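Local coordinates for putative fructosamine-3-kinase (PDB 3F7W), which is probably a small-molecule kinase of the fructosamine kinase family, built on the protein-kinase-like fold, whose substrate has not been established, at residues R59-G64 with I210-H215; L65-R70 with A122-Y127; P165-L170 with A273-L278; Q148-Y153 with K173-L178. All coordinates share one frame; numbering follows the deposited sequence. Where two conformers were deposited one is given.

Contact 1. Residues R59-G64 with I210-H215; sequences RAEALG and IDPAAH. With EDO (1,2-ethanediol), chain G.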
loop_
_atom_site.group_PDB
_atom_site.type_symbol
_atom_site.label_atom_id
_atom_site.label_comp_id
_atom_site.label_asym_id
_atom_site.label_seq_id
_atom_site.Cartn_x
_atom_site.Cartn_y
_atom_site.Cartn_z
ATOM N N ARG A 59 6.303 9.533 -9.028
ATOM C CA ARG A 59 5.263 10.513 -8.770
ATOM C C ARG A 59 4.120 9.942 -7.934
ATOM O O ARG A 59 3.627 10.589 -7.016
ATOM C CB ARG A 59 4.724 11.027 -10.094
ATOM C CG ARG A 59 3.456 11.867 -9.991
ATOM C CD ARG A 59 3.113 12.421 -11.354
ATOM N NE ARG A 59 4.105 13.416 -11.742
ATOM C CZ ARG A 59 3.972 14.729 -11.579
ATOM N NH1 ARG A 59 2.869 15.239 -11.045
ATOM N NH2 ARG A 59 4.958 15.533 -11.952
ATOM N N ALA A 60 3.689 8.731 -8.263
ATOM C CA ALA A 60 2.573 8.107 -7.546
ATOM C C ALA A 60 2.889 7.960 -6.060
ATOM O O ALA A 60 2.016 8.188 -5.191
ATOM C CB ALA A 60 2.251 6.703 -8.179
ATOM N N GLU A 61 4.120 7.572 -5.754
ATOM C CA GLU A 61 4.539 7.427 -4.373
ATOM C C GLU A 61 4.724 8.821 -3.702
ATOM O O GLU A 61 4.267 8.997 -2.583
ATOM C CB GLU A 61 5.798 6.586 -4.231
ATOM C CG GLU A 61 6.080 6.292 -2.718
ATOM C CD GLU A 61 7.172 5.312 -2.404
ATOM O OE1 GLU A 61 7.620 4.567 -3.281
ATOM O OE2 GLU A 61 7.587 5.295 -1.217
ATOM N N ALA A 62 5.380 9.762 -4.375
ATOM C CA ALA A 62 5.612 11.110 -3.778
ATOM C C ALA A 62 4.261 11.777 -3.463
ATOM O O ALA A 62 4.053 12.330 -2.352
ATOM C CB ALA A 62 6.476 12.001 -4.693
ATOM N N LEU A 63 3.358 11.757 -4.438
ATOM C CA LEU A 63 2.035 12.375 -4.268
ATOM C C LEU A 63 1.212 11.599 -3.255
ATOM O O LEU A 63 0.472 12.187 -2.440
ATOM C CB LEU A 63 1.306 12.512 -5.595
ATOM C CG LEU A 63 1.942 13.463 -6.648
ATOM C CD1 LEU A 63 0.991 13.695 -7.821
ATOM C CD2 LEU A 63 2.352 14.797 -6.033
ATOM N N GLY A 64 1.332 10.273 -3.284
ATOM C CA GLY A 64 0.587 9.429 -2.357
ATOM C C GLY A 64 1.062 9.639 -0.928
ATOM O O GLY A 64 0.252 9.727 -0.030
ATOM N N ILE A 210 5.299 2.407 5.007
ATOM C CA ILE A 210 6.182 2.733 3.871
ATOM C C ILE A 210 5.652 2.106 2.587
ATOM O O ILE A 210 4.735 1.251 2.615
ATOM C CB ILE A 210 7.641 2.304 4.133
ATOM C CG1 ILE A 210 7.726 0.795 4.389
ATOM C CG2 ILE A 210 8.287 3.131 5.263
ATOM C CD1 ILE A 210 9.142 0.187 4.235
ATOM N N ASP A 211 6.199 2.550 1.454
ATOM C CA ASP A 211 5.888 1.976 0.172
ATOM C C ASP A 211 4.371 1.971 -0.163
ATOM O O ASP A 211 3.822 0.965 -0.599
ATOM C CB ASP A 211 6.491 0.576 0.085
ATOM C CG ASP A 211 8.009 0.567 0.282
ATOM O OD1 ASP A 211 8.694 1.593 0.017
ATOM O OD2 ASP A 211 8.490 -0.484 0.711
ATOM N N PRO A 212 3.701 3.117 -0.026
ATOM C CA PRO A 212 2.267 3.137 -0.276
ATOM C C PRO A 212 1.893 3.023 -1.746
ATOM O O PRO A 212 2.673 3.395 -2.644
ATOM C CB PRO A 212 1.847 4.544 0.204
ATOM C CG PRO A 212 3.027 5.381 -0.091
ATOM C CD PRO A 212 4.194 4.466 0.322
ATOM N N ALA A 213 0.681 2.516 -1.990
ATOM C CA ALA A 213 0.016 2.584 -3.296
ATOM C C ALA A 213 -1.303 3.347 -3.002
ATOM O O ALA A 213 -2.419 2.823 -3.081
ATOM C CB ALA A 213 -0.232 1.173 -3.872
ATOM N N ALA A 214 -1.145 4.609 -2.598
ATOM C CA ALA A 214 -2.179 5.329 -1.882
ATOM C C ALA A 214 -3.327 5.739 -2.806
ATOM O O ALA A 214 -3.118 6.153 -3.951
ATOM C CB ALA A 214 -1.600 6.570 -1.137
ATOM N N HIS A 215 -4.550 5.619 -2.288
ATOM C CA HIS A 215 -5.717 6.076 -3.019
ATOM C C HIS A 215 -6.926 6.113 -2.122
ATOM O O HIS A 215 -6.863 5.663 -0.963
ATOM C CB HIS A 215 -5.987 5.172 -4.248
ATOM C CG HIS A 215 -6.203 3.715 -3.927
ATOM N ND1 HIS A 215 -5.157 2.863 -3.657
ATOM C CD2 HIS A 215 -7.326 2.958 -3.853
ATOM C CE1 HIS A 215 -5.615 1.641 -3.453
ATOM N NE2 HIS A 215 -6.927 1.659 -3.577
HETATM C C1 EDO G . 9.398 3.198 -6.190
HETATM O O1 EDO G . 8.966 2.236 -5.220
HETATM C C2 EDO G . 8.177 3.807 -6.802
HETATM O O2 EDO G . 7.602 4.556 -5.759
HETATM O O HOH W 1 1.310 6.074 -3.296
HETATM O O HOH W 2 8.087 4.649 1.232
HETATM O O HOH W 3 5.526 2.540 -3.241
#
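G64 and A214 mark the tightest approach of the two backbones, their CA atoms 5.0 Å apart; one helical turn earlier, E61 CA lies 6.4 Å from P212 CA. The segment 59-64 is regular helix, whereas 210-215 is largely irregular, and water bridges much of the gap. The first water is held by A60 O and by A214 N at 2.9 Å, with a weaker bond to P212 O, so it joins a helix carbonyl to the loop. Another sits between E61 OE2 and D211 N, a third between P212 O and, weakly, E61 OE1.

Direct contact is van der Waals, partly between apolar groups and partly through the E61 carboxylate. A214 CB rests on G64 CA at 3.8 Å, where the helix offers bare backbone. E61 reaches the loop with CG anti to its own N (chi1 -172°) and the rest of its chain extended; it crosses P212 at about a right angle, and OE2 lies 3.8 Å from P212 CD. E61 OE2 and D211 OD1 come within 4.1 Å, two carboxylates gathered round K45, whose NZ makes salt bridges with E61 OE1 and D211 OD1. An ethanediol, probably from the crystallisation liquor, lies beside E61 OE1 and K45. Within the loop, H215 ND1 donates to A213 O.

A strand lysine paired with a helix glutamate, next to an aspartate just after a strand, is consistent with the lysine-glutamate pair and the DFG-like aspartate of protein-kinase-like folds. Helix 57-68 is thereby set between strand 86-90, touched by E61 and A62, and the loop that runs from strand 206-209 to helix 219-229.

Contact 2. Residues L65-R70 with A122-Y127; sequences LDWLGR and ATWDGY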
loop_
_atom_site.group_PDB
_atom_site.type_symbol
_atom_site.label_atom_id
_atom_site.label_comp_id
_atom_site.label_asym_id
_atom_site.label_seq_id
_atom_site.Cartn_x
_atom_site.Cartn_y
_atom_site.Cartn_z
ATOM N N LEU A 65 2.373 9.769 -0.736
ATOM C CA LEU A 65 2.912 10.055 0.600
ATOM C C LEU A 65 2.412 11.415 1.119
ATOM O O LEU A 65 2.016 11.535 2.295
ATOM C CB LEU A 65 4.441 10.015 0.599
ATOM C CG LEU A 65 5.151 8.669 0.552
ATOM C CD1 LEU A 65 6.664 8.802 0.212
ATOM C CD2 LEU A 65 4.937 7.863 1.854
ATOM N N ASP A 66 2.398 12.425 0.247
ATOM C CA ASP A 66 1.957 13.759 0.645
ATOM C C ASP A 66 0.500 13.744 1.040
ATOM O O ASP A 66 0.090 14.354 2.021
ATOM C CB ASP A 66 2.212 14.765 -0.484
ATOM C CG ASP A 66 1.656 16.151 -0.185
ATOM O OD1 ASP A 66 2.201 16.831 0.682
ATOM O OD2 ASP A 66 0.689 16.545 -0.843
ATOM N N TRP A 67 -0.297 13.060 0.244
ATOM C CA TRP A 67 -1.726 13.022 0.438
ATOM C C TRP A 67 -2.115 12.189 1.652
ATOM O O TRP A 67 -2.987 12.561 2.443
ATOM C CB TRP A 67 -2.353 12.492 -0.848
ATOM C CG TRP A 67 -3.866 12.394 -0.865
ATOM C CD1 TRP A 67 -4.760 13.417 -1.044
ATOM C CD2 TRP A 67 -4.643 11.188 -0.812
ATOM N NE1 TRP A 67 -6.054 12.924 -1.042
ATOM C CE2 TRP A 67 -6.007 11.559 -0.923
ATOM C CE3 TRP A 67 -4.318 9.833 -0.686
ATOM C CZ2 TRP A 67 -7.043 10.614 -0.915
ATOM C CZ3 TRP A 67 -5.338 8.906 -0.660
ATOM C CH2 TRP A 67 -6.679 9.292 -0.796
ATOM N N LEU A 68 -1.471 11.055 1.827
ATOM C CA LEU A 68 -1.774 10.172 2.923
ATOM C C LEU A 68 -1.292 10.704 4.262
ATOM O O LEU A 68 -1.848 10.351 5.325
ATOM C CB LEU A 68 -1.133 8.808 2.583
ATOM C CG LEU A 68 -1.557 7.541 3.239
ATOM C CD1 LEU A 68 -3.044 7.216 2.873
ATOM C CD2 LEU A 68 -0.537 6.457 2.780
ATOM N N GLY A 69 -0.328 11.626 4.231
ATOM C CA GLY A 69 0.384 12.045 5.423
ATOM C C GLY A 69 -0.270 13.166 6.220
ATOM O O GLY A 69 0.284 13.600 7.200
ATOM N N ARG A 70 -1.432 13.634 5.769
ATOM C CA ARG A 70 -2.108 14.770 6.390
ATOM C C ARG A 70 -3.182 14.260 7.369
ATOM O O ARG A 70 -4.401 14.452 7.194
ATOM C CB ARG A 70 -2.668 15.708 5.314
ATOM C CG ARG A 70 -1.596 16.162 4.304
ATOM C CD ARG A 70 -2.151 17.089 3.248
ATOM N NE ARG A 70 -1.741 16.701 1.898
ATOM C CZ ARG A 70 -2.269 17.195 0.773
ATOM N NH1 ARG A 70 -3.217 18.133 0.815
ATOM N NH2 ARG A 70 -1.858 16.741 -0.409
ATOM N N ALA A 122 -7.767 8.219 -7.326
ATOM C CA ALA A 122 -6.858 9.339 -7.063
ATOM C C ALA A 122 -6.696 10.201 -8.310
ATOM O O ALA A 122 -7.132 9.806 -9.388
ATOM C CB ALA A 122 -5.493 8.865 -6.553
ATOM N N THR A 123 -6.115 11.386 -8.144
ATOM C CA THR A 123 -5.938 12.319 -9.252
ATOM C C THR A 123 -4.665 12.011 -10.044
ATOM O O THR A 123 -4.457 12.570 -11.097
ATOM C CB THR A 123 -5.924 13.805 -8.763
ATOM O OG1 THR A 123 -4.919 13.974 -7.766
ATOM C CG2 THR A 123 -7.280 14.210 -8.190
ATOM N N TRP A 124 -3.813 11.124 -9.540
ATOM C CA TRP A 124 -2.581 10.729 -10.225
ATOM C C TRP A 124 -2.676 9.268 -10.684
ATOM O O TRP A 124 -3.395 8.458 -10.091
ATOM C CB TRP A 124 -1.358 10.940 -9.306
ATOM C CG TRP A 124 -1.427 10.120 -8.076
ATOM C CD1 TRP A 124 -1.090 8.806 -7.955
ATOM C CD2 TRP A 124 -1.918 10.535 -6.796
ATOM N NE1 TRP A 124 -1.356 8.366 -6.689
ATOM C CE2 TRP A 124 -1.874 9.407 -5.953
ATOM C CE3 TRP A 124 -2.445 11.734 -6.295
ATOM C CZ2 TRP A 124 -2.290 9.453 -4.635
ATOM C CZ3 TRP A 124 -2.844 11.784 -4.966
ATOM C CH2 TRP A 124 -2.760 10.646 -4.150
ATOM N N ASP A 125 -1.918 8.907 -11.709
ATOM C CA ASP A 125 -1.909 7.530 -12.210
ATOM C C ASP A 125 -1.254 6.613 -11.194
ATOM O O ASP A 125 -0.227 6.960 -10.605
ATOM C CB ASP A 125 -1.139 7.434 -13.520
ATOM C CG ASP A 125 -1.844 8.156 -14.698
ATOM O OD1 ASP A 125 -3.061 8.427 -14.650
ATOM O OD2 ASP A 125 -1.153 8.411 -15.689
ATOM N N GLY A 126 -1.850 5.451 -10.961
ATOM C CA GLY A 126 -1.363 4.577 -9.917
ATOM C C GLY A 126 -0.483 3.427 -10.333
ATOM O O GLY A 126 -0.451 3.024 -11.508
ATOM N N TYR A 127 0.241 2.911 -9.347
ATOM C CA TYR A 127 1.028 1.697 -9.466
ATOM C C TYR A 127 0.862 0.846 -8.221
ATOM O O TYR A 127 0.714 1.355 -7.081
ATOM C CB TYR A 127 2.530 1.995 -9.652
ATOM C CG TYR A 127 2.866 2.484 -11.037
ATOM C CD1 TYR A 127 3.144 1.569 -12.056
ATOM C CD2 TYR A 127 2.814 3.836 -11.359
ATOM C CE1 TYR A 127 3.419 1.995 -13.354
ATOM C CE2 TYR A 127 3.108 4.269 -12.646
ATOM C CZ TYR A 127 3.395 3.346 -13.642
ATOM O OH TYR A 127 3.677 3.772 -14.937
#
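W67 swings its indole out with CG anti to the backbone N (chi1 -179°), and W124 answers from the loop with CG between its backbone N and carbonyl carbon (chi1 61°), a torsion that carries the six-membered ring across to the helix. The touching atom of W124 is CH2, the far corner of its benzo ring. It lies 3.5 Å above the plane of the W67 indole, displaced toward the rim, and 3.8 Å from W67 CB; CG, CD2 and CE3 of W67 are all at 3.9 Å from it. With the planes at 75° and the centroids of the W67 five-membered ring and the W124 six-membered ring 5.5 Å apart, this is an offset edge-to-face pair, the edge of W124 directed at the face of W67.

In the protein-kinase-like plan, helix 57-68 probably corresponds to helix C of the N-terminal lobe, and the pair pins its last turn to the loop that leads into strand 126-128. A122 CB sits over the centre of one face of W124, so the indole is held within its own loop as well. The same tryptophan packs on A60 and L63 earlier in the helix. W67 has a second aromatic role, a cation-pi contact with R190, whose NH1 also bonds W67 O.

Contact 3. Residues P165-L170 with A273-L278; sequences PGDVRL and AYRTTL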
loop_
_atom_site.group_PDB
_atom_site.type_symbol
_atom_site.label_atom_id
_atom_site.label_comp_id
_atom_site.label_asym_id
_atom_site.label_seq_id
_atom_site.Cartn_x
_atom_site.Cartn_y
_atom_site.Cartn_z
ATOM N N PRO A 165 -9.282 -21.199 -16.591
ATOM C CA PRO A 165 -10.623 -20.655 -16.856
ATOM C C PRO A 165 -11.635 -20.859 -15.698
ATOM O O PRO A 165 -12.487 -20.001 -15.460
ATOM C CB PRO A 165 -11.053 -21.395 -18.122
ATOM C CG PRO A 165 -9.756 -21.820 -18.772
ATOM C CD PRO A 165 -8.851 -22.144 -17.639
ATOM N N GLY A 166 -11.499 -21.964 -14.975
ATOM C CA GLY A 166 -12.307 -22.248 -13.778
ATOM C C GLY A 166 -12.012 -21.297 -12.627
ATOM O O GLY A 166 -12.925 -20.850 -11.942
ATOM N N ASP A 167 -10.735 -20.988 -12.424
ATOM C CA ASP A 167 -10.320 -19.945 -11.463
ATOM C C ASP A 167 -10.954 -18.602 -11.802
ATOM O O ASP A 167 -11.523 -17.945 -10.950
ATOM C CB ASP A 167 -8.805 -19.744 -11.489
ATOM C CG ASP A 167 -8.024 -20.954 -11.025
ATOM O OD1 ASP A 167 -8.576 -21.853 -10.338
ATOM O OD2 ASP A 167 -6.824 -20.996 -11.369
ATOM N N VAL A 168 -10.879 -18.222 -13.074
ATOM C CA VAL A 168 -11.477 -16.971 -13.548
ATOM C C VAL A 168 -12.984 -16.947 -13.323
ATOM O O VAL A 168 -13.522 -15.968 -12.831
ATOM C CB VAL A 168 -11.174 -16.740 -15.044
ATOM C CG1 VAL A 168 -12.020 -15.574 -15.605
ATOM C CG2 VAL A 168 -9.667 -16.488 -15.238
ATOM N N ARG A 169 -13.663 -18.035 -13.677
ATOM C CA ARG A 169 -15.097 -18.132 -13.425
ATOM C C ARG A 169 -15.445 -18.019 -11.940
ATOM O O ARG A 169 -16.439 -17.369 -11.589
ATOM C CB ARG A 169 -15.659 -19.402 -14.029
ATOM C CG ARG A 169 -15.999 -19.234 -15.512
ATOM C CD ARG A 169 -16.826 -20.407 -16.075
ATOM N NE ARG A 169 -16.120 -21.688 -15.981
ATOM C CZ ARG A 169 -15.217 -22.144 -16.855
ATOM N NH1 ARG A 169 -14.874 -21.435 -17.935
ATOM N NH2 ARG A 169 -14.649 -23.325 -16.640
ATOM N N LEU A 170 -14.620 -18.623 -11.079
ATOM C CA LEU A 170 -14.804 -18.523 -9.626
ATOM C C LEU A 170 -14.721 -17.073 -9.157
ATOM O O LEU A 170 -15.573 -16.604 -8.389
ATOM C CB LEU A 170 -13.773 -19.387 -8.875
ATOM C CG LEU A 170 -13.639 -19.128 -7.369
ATOM C CD1 LEU A 170 -14.999 -19.294 -6.641
ATOM C CD2 LEU A 170 -12.547 -20.005 -6.745
ATOM N N ALA A 273 2.656 -19.575 -6.661
ATOM C CA ALA A 273 2.720 -19.750 -5.199
ATOM C C ALA A 273 1.419 -19.353 -4.501
ATOM O O ALA A 273 0.983 -20.010 -3.551
ATOM C CB ALA A 273 3.892 -18.951 -4.608
ATOM N N TYR A 274 0.790 -18.304 -5.022
ATOM C CA TYR A 274 -0.366 -17.682 -4.408
ATOM C C TYR A 274 -1.693 -18.092 -5.018
ATOM O O TYR A 274 -2.720 -17.620 -4.571
ATOM C CB TYR A 274 -0.245 -16.167 -4.562
ATOM C CG TYR A 274 1.050 -15.659 -4.020
ATOM C CD1 TYR A 274 1.144 -15.304 -2.668
ATOM C CD2 TYR A 274 2.210 -15.606 -4.821
ATOM C CE1 TYR A 274 2.325 -14.858 -2.123
ATOM C CE2 TYR A 274 3.418 -15.158 -4.263
ATOM C CZ TYR A 274 3.454 -14.773 -2.916
ATOM O OH TYR A 274 4.616 -14.344 -2.324
ATOM N N ARG A 275 -1.672 -18.954 -6.024
ATOM C CA ARG A 275 -2.910 -19.399 -6.658
ATOM C C ARG A 275 -3.877 -20.074 -5.696
ATOM O O ARG A 275 -5.059 -19.715 -5.645
ATOM C CB ARG A 275 -2.622 -20.334 -7.835
ATOM C CG ARG A 275 -3.895 -20.870 -8.490
ATOM C CD ARG A 275 -3.643 -21.923 -9.542
ATOM N NE ARG A 275 -4.912 -22.512 -9.964
ATOM C CZ ARG A 275 -5.526 -23.522 -9.348
ATOM N NH1 ARG A 275 -4.984 -24.116 -8.291
ATOM N NH2 ARG A 275 -6.693 -23.952 -9.799
ATOM N N THR A 276 -3.421 -21.087 -4.961
ATOM C CA THR A 276 -4.369 -21.800 -4.106
ATOM C C THR A 276 -4.977 -20.856 -3.043
ATOM O O THR A 276 -6.168 -20.944 -2.739
ATOM C CB THR A 276 -3.782 -23.087 -3.478
ATOM O OG1 THR A 276 -2.685 -22.743 -2.638
ATOM C CG2 THR A 276 -3.303 -24.033 -4.566
ATOM N N THR A 277 -4.186 -19.925 -2.527
ATOM C CA THR A 277 -4.721 -18.963 -1.541
ATOM C C THR A 277 -5.799 -18.084 -2.200
ATOM O O THR A 277 -6.864 -17.818 -1.624
ATOM C CB THR A 277 -3.632 -18.065 -0.956
ATOM O OG1 THR A 277 -2.597 -18.874 -0.387
ATOM C CG2 THR A 277 -4.225 -17.138 0.129
ATOM N N LEU A 278 -5.514 -17.631 -3.411
ATOM C CA LEU A 278 -6.516 -16.874 -4.170
ATOM C C LEU A 278 -7.812 -17.676 -4.299
ATOM O O LEU A 278 -8.902 -17.167 -4.012
ATOM C CB LEU A 278 -5.963 -16.499 -5.552
ATOM C CG LEU A 278 -6.981 -15.816 -6.471
ATOM C CD1 LEU A 278 -7.488 -14.505 -5.885
ATOM C CD2 LEU A 278 -6.403 -15.640 -7.853
#
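R275 reaches across to D167 with an extended chain, CG anti to the backbone N (chi1 178°), so that CB stays back on its own helix and contact begins further out. CG lies 4.1 Å from D167 OD2 and CD 3.8 Å from it, and the two side chains cross at about a right angle. NE then donates to OD2 at 2.8 Å, meeting it on the syn side and 19° out of the carboxylate plane. CZ lies 3.5 Å from OD2, which sits at the guanidinium edge, near its plane, and NH2 makes a weak, poorly aligned bond to OD1 at 2.9 Å. The grip is therefore two-pronged, through NE and NH2, but not flat: the carboxylate and guanidinium planes are 46° apart, and the NE bond is the straighter of the two.

OD2 has another donor in T164 N, which fixes the aspartate from its own helix start. The R275 side chain also touches L163, and V279 packs against D167.

D167 is thus a side chain in the first turn of helix 165-176 that bonds back to the residue just before it, as in one half of a capping box, while forming an inter-helix salt bridge to the first turn of helix 275-286.

Contact 4. Residues Q148-Y153 with K173-L178; sequences QRILPY and KVLDAL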
loop_
_atom_site.group_PDB
_atom_site.type_symbol
_atom_site.label_atom_id
_atom_site.label_comp_id
_atom_site.label_asym_id
_atom_site.label_seq_id
_atom_site.Cartn_x
_atom_site.Cartn_y
_atom_site.Cartn_z
ATOM N N GLN A 148 -11.551 -1.804 -11.511
ATOM C CA GLN A 148 -10.213 -1.205 -11.323
ATOM C C GLN A 148 -9.273 -1.932 -10.349
ATOM O O GLN A 148 -8.060 -1.675 -10.367
ATOM C CB GLN A 148 -10.368 0.274 -10.919
ATOM C CG GLN A 148 -11.039 1.048 -12.059
ATOM C CD GLN A 148 -11.371 2.503 -11.762
ATOM O OE1 GLN A 148 -12.369 2.987 -12.280
ATOM N NE2 GLN A 148 -10.528 3.217 -10.967
ATOM N N ARG A 149 -9.808 -2.817 -9.502
ATOM C CA ARG A 149 -8.982 -3.547 -8.543
ATOM C C ARG A 149 -8.939 -5.069 -8.744
ATOM O O ARG A 149 -7.991 -5.722 -8.282
ATOM C CB ARG A 149 -9.370 -3.183 -7.102
ATOM C CG ARG A 149 -9.072 -1.687 -6.714
ATOM C CD ARG A 149 -7.577 -1.421 -6.643
ATOM N NE ARG A 149 -7.229 -0.035 -6.401
ATOM C CZ ARG A 149 -7.137 0.904 -7.346
ATOM N NH1 ARG A 149 -7.407 0.628 -8.617
ATOM N NH2 ARG A 149 -6.775 2.136 -7.016
ATOM N N ILE A 150 -9.941 -5.628 -9.433
ATOM C CA ILE A 150 -10.021 -7.078 -9.635
ATOM C C ILE A 150 -9.788 -7.466 -11.090
ATOM O O ILE A 150 -8.851 -8.217 -11.385
ATOM C CB ILE A 150 -11.371 -7.670 -9.137
ATOM C CG1 ILE A 150 -11.556 -7.414 -7.632
ATOM C CG2 ILE A 150 -11.439 -9.210 -9.434
ATOM C CD1 ILE A 150 -10.461 -8.023 -6.755
ATOM N N LEU A 151 -10.642 -6.982 -11.989
ATOM C CA LEU A 151 -10.655 -7.504 -13.363
ATOM C C LEU A 151 -9.300 -7.358 -14.082
ATOM O O LEU A 151 -8.843 -8.299 -14.739
ATOM C CB LEU A 151 -11.798 -6.888 -14.183
ATOM C CG LEU A 151 -13.196 -7.448 -13.887
ATOM C CD1 LEU A 151 -14.347 -6.673 -14.597
ATOM C CD2 LEU A 151 -13.256 -8.920 -14.277
ATOM N N PRO A 152 -8.660 -6.185 -13.987
ATOM C CA PRO A 152 -7.391 -6.051 -14.710
ATOM C C PRO A 152 -6.330 -7.112 -14.341
ATOM O O PRO A 152 -5.666 -7.650 -15.238
ATOM C CB PRO A 152 -6.955 -4.603 -14.402
ATOM C CG PRO A 152 -8.199 -3.902 -14.036
ATOM C CD PRO A 152 -9.046 -4.932 -13.323
ATOM N N TYR A 153 -6.218 -7.457 -13.057
ATOM C CA TYR A 153 -5.206 -8.417 -12.583
ATOM C C TYR A 153 -5.665 -9.852 -12.844
ATOM O O TYR A 153 -4.854 -10.723 -13.106
ATOM C CB TYR A 153 -4.912 -8.195 -11.083
ATOM C CG TYR A 153 -4.567 -6.740 -10.859
ATOM C CD1 TYR A 153 -3.358 -6.232 -11.334
ATOM C CD2 TYR A 153 -5.474 -5.855 -10.298
ATOM C CE1 TYR A 153 -3.042 -4.881 -11.205
ATOM C CE2 TYR A 153 -5.166 -4.485 -10.153
ATOM C CZ TYR A 153 -3.946 -4.018 -10.634
ATOM O OH TYR A 153 -3.608 -2.694 -10.561
ATOM N N LYS A 173 -17.809 -15.157 -10.241
ATOM C CA LYS A 173 -18.948 -15.401 -9.336
ATOM C C LYS A 173 -18.994 -14.404 -8.182
ATOM O O LYS A 173 -20.065 -13.894 -7.831
ATOM C CB LYS A 173 -18.904 -16.822 -8.762
ATOM C CG LYS A 173 -19.401 -17.863 -9.706
ATOM C CD LYS A 173 -19.391 -19.258 -9.089
ATOM C CE LYS A 173 -20.233 -20.221 -9.930
ATOM N NZ LYS A 173 -19.571 -21.536 -10.046
ATOM N N VAL A 174 -17.830 -14.102 -7.598
ATOM C CA VAL A 174 -17.774 -13.141 -6.524
ATOM C C VAL A 174 -18.220 -11.776 -7.031
ATOM O O VAL A 174 -19.020 -11.106 -6.380
ATOM C CB VAL A 174 -16.346 -13.035 -5.920
ATOM C CG1 VAL A 174 -16.300 -11.954 -4.828
ATOM C CG2 VAL A 174 -15.902 -14.394 -5.368
ATOM N N LEU A 175 -17.685 -11.367 -8.184
ATOM C CA LEU A 175 -18.014 -10.072 -8.773
ATOM C C LEU A 175 -19.517 -9.963 -9.068
ATOM O O LEU A 175 -20.141 -8.926 -8.811
ATOM C CB LEU A 175 -17.178 -9.825 -10.043
ATOM C CG LEU A 175 -15.671 -9.657 -9.801
ATOM C CD1 LEU A 175 -14.945 -9.420 -11.120
ATOM C CD2 LEU A 175 -15.397 -8.548 -8.773
ATOM N N ASP A 176 -20.098 -11.047 -9.554
ATOM C CA ASP A 176 -21.527 -11.066 -9.860
ATOM C C ASP A 176 -22.375 -10.940 -8.597
ATOM O O ASP A 176 -23.527 -10.501 -8.681
ATOM C CB ASP A 176 -21.903 -12.340 -10.618
ATOM C CG ASP A 176 -21.378 -12.358 -12.051
ATOM O OD1 ASP A 176 -20.887 -11.316 -12.555
ATOM O OD2 ASP A 176 -21.464 -13.435 -12.684
ATOM N N ALA A 177 -21.808 -11.335 -7.448
ATOM C CA ALA A 177 -22.492 -11.302 -6.147
ATOM C C ALA A 177 -22.092 -10.080 -5.322
ATOM O O ALA A 177 -22.525 -9.908 -4.179
ATOM C CB ALA A 177 -22.203 -12.596 -5.380
ATOM N N LEU A 178 -21.281 -9.215 -5.923
ATOM C CA LEU A 178 -20.605 -8.163 -5.184
ATOM C C LEU A 178 -21.563 -7.166 -4.551
ATOM O O LEU A 178 -21.302 -6.677 -3.457
ATOM C CB LEU A 178 -19.574 -7.447 -6.073
ATOM C CG LEU A 178 -18.578 -6.500 -5.423
ATOM C CD1 LEU A 178 -17.851 -7.178 -4.265
ATOM C CD2 LEU A 178 -17.576 -5.956 -6.481
#
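Apolar packing carries this contact, and L175 is its centre. Its side chain points at helix 141-159 with CG beside the backbone N (chi1 -67°), and the two methyls divide the work. CD1 comes to 3.6 Å from L151 CD2 and 3.8 Å from L151 CG, and it also touches I150 CG2 at 3.9 Å. CD2 is 4.1 Å from both I150 CB and I150 CG2. Thus L175 straddles two consecutive residues of the opposite helix. I150 runs past it in the opposing direction, with CG2 anti to its backbone N and turned toward the leucine, whereas L151 meets it obliquely and chiefly through one methyl. The nearest CA atoms, those of I150 and L175, are 8.6 Å apart, and side chains fill the space between. A146 adds to the bed of L175, and L260 and L264 of helix 251-270 back I150.

Hydrogen bonding works within the helices. Segment 148-153 has a wider pi-type turn at 148-150 and a kink near P152, which has no N-H to give. R149 NH1 bonds Q148 O at 3.0 Å, coming from well above the carbonyl plane, and the same guanidinium holds D134 O and N135 OD1 on the side of strand 131-133.

Because only aliphatic groups meet, the chemistry sets no bond direction across the pair: van der Waals fit, with I150 buried and the two leucines partly exposed, joins helix 141-159 to helix 165-176.

In the fold
From the N terminus, helix 57-68 supplies the first segments of both contact 1 and contact 2. Contact 2 closes first, at 122-127, and is nested in the larger loop that contact 1 completes at 210-215; the two touch, as where H215 C meets W67 CH2 at 3.5 Å. Contact 4, the short link between 148-153 and 173-178, also lies inside that loop, and H215 NE2 comes 3.3 Å from R149 NE. Contact 3 opens at 165-170 and closes only at 273-278, so it crosses both contact 4 and contact 1. Contacts 1 and 2 tie helix 57-68 to the loops beside it; contact 4 ties helix 165-176 to helix 141-159, and contact 3 ties it to helix 275-286.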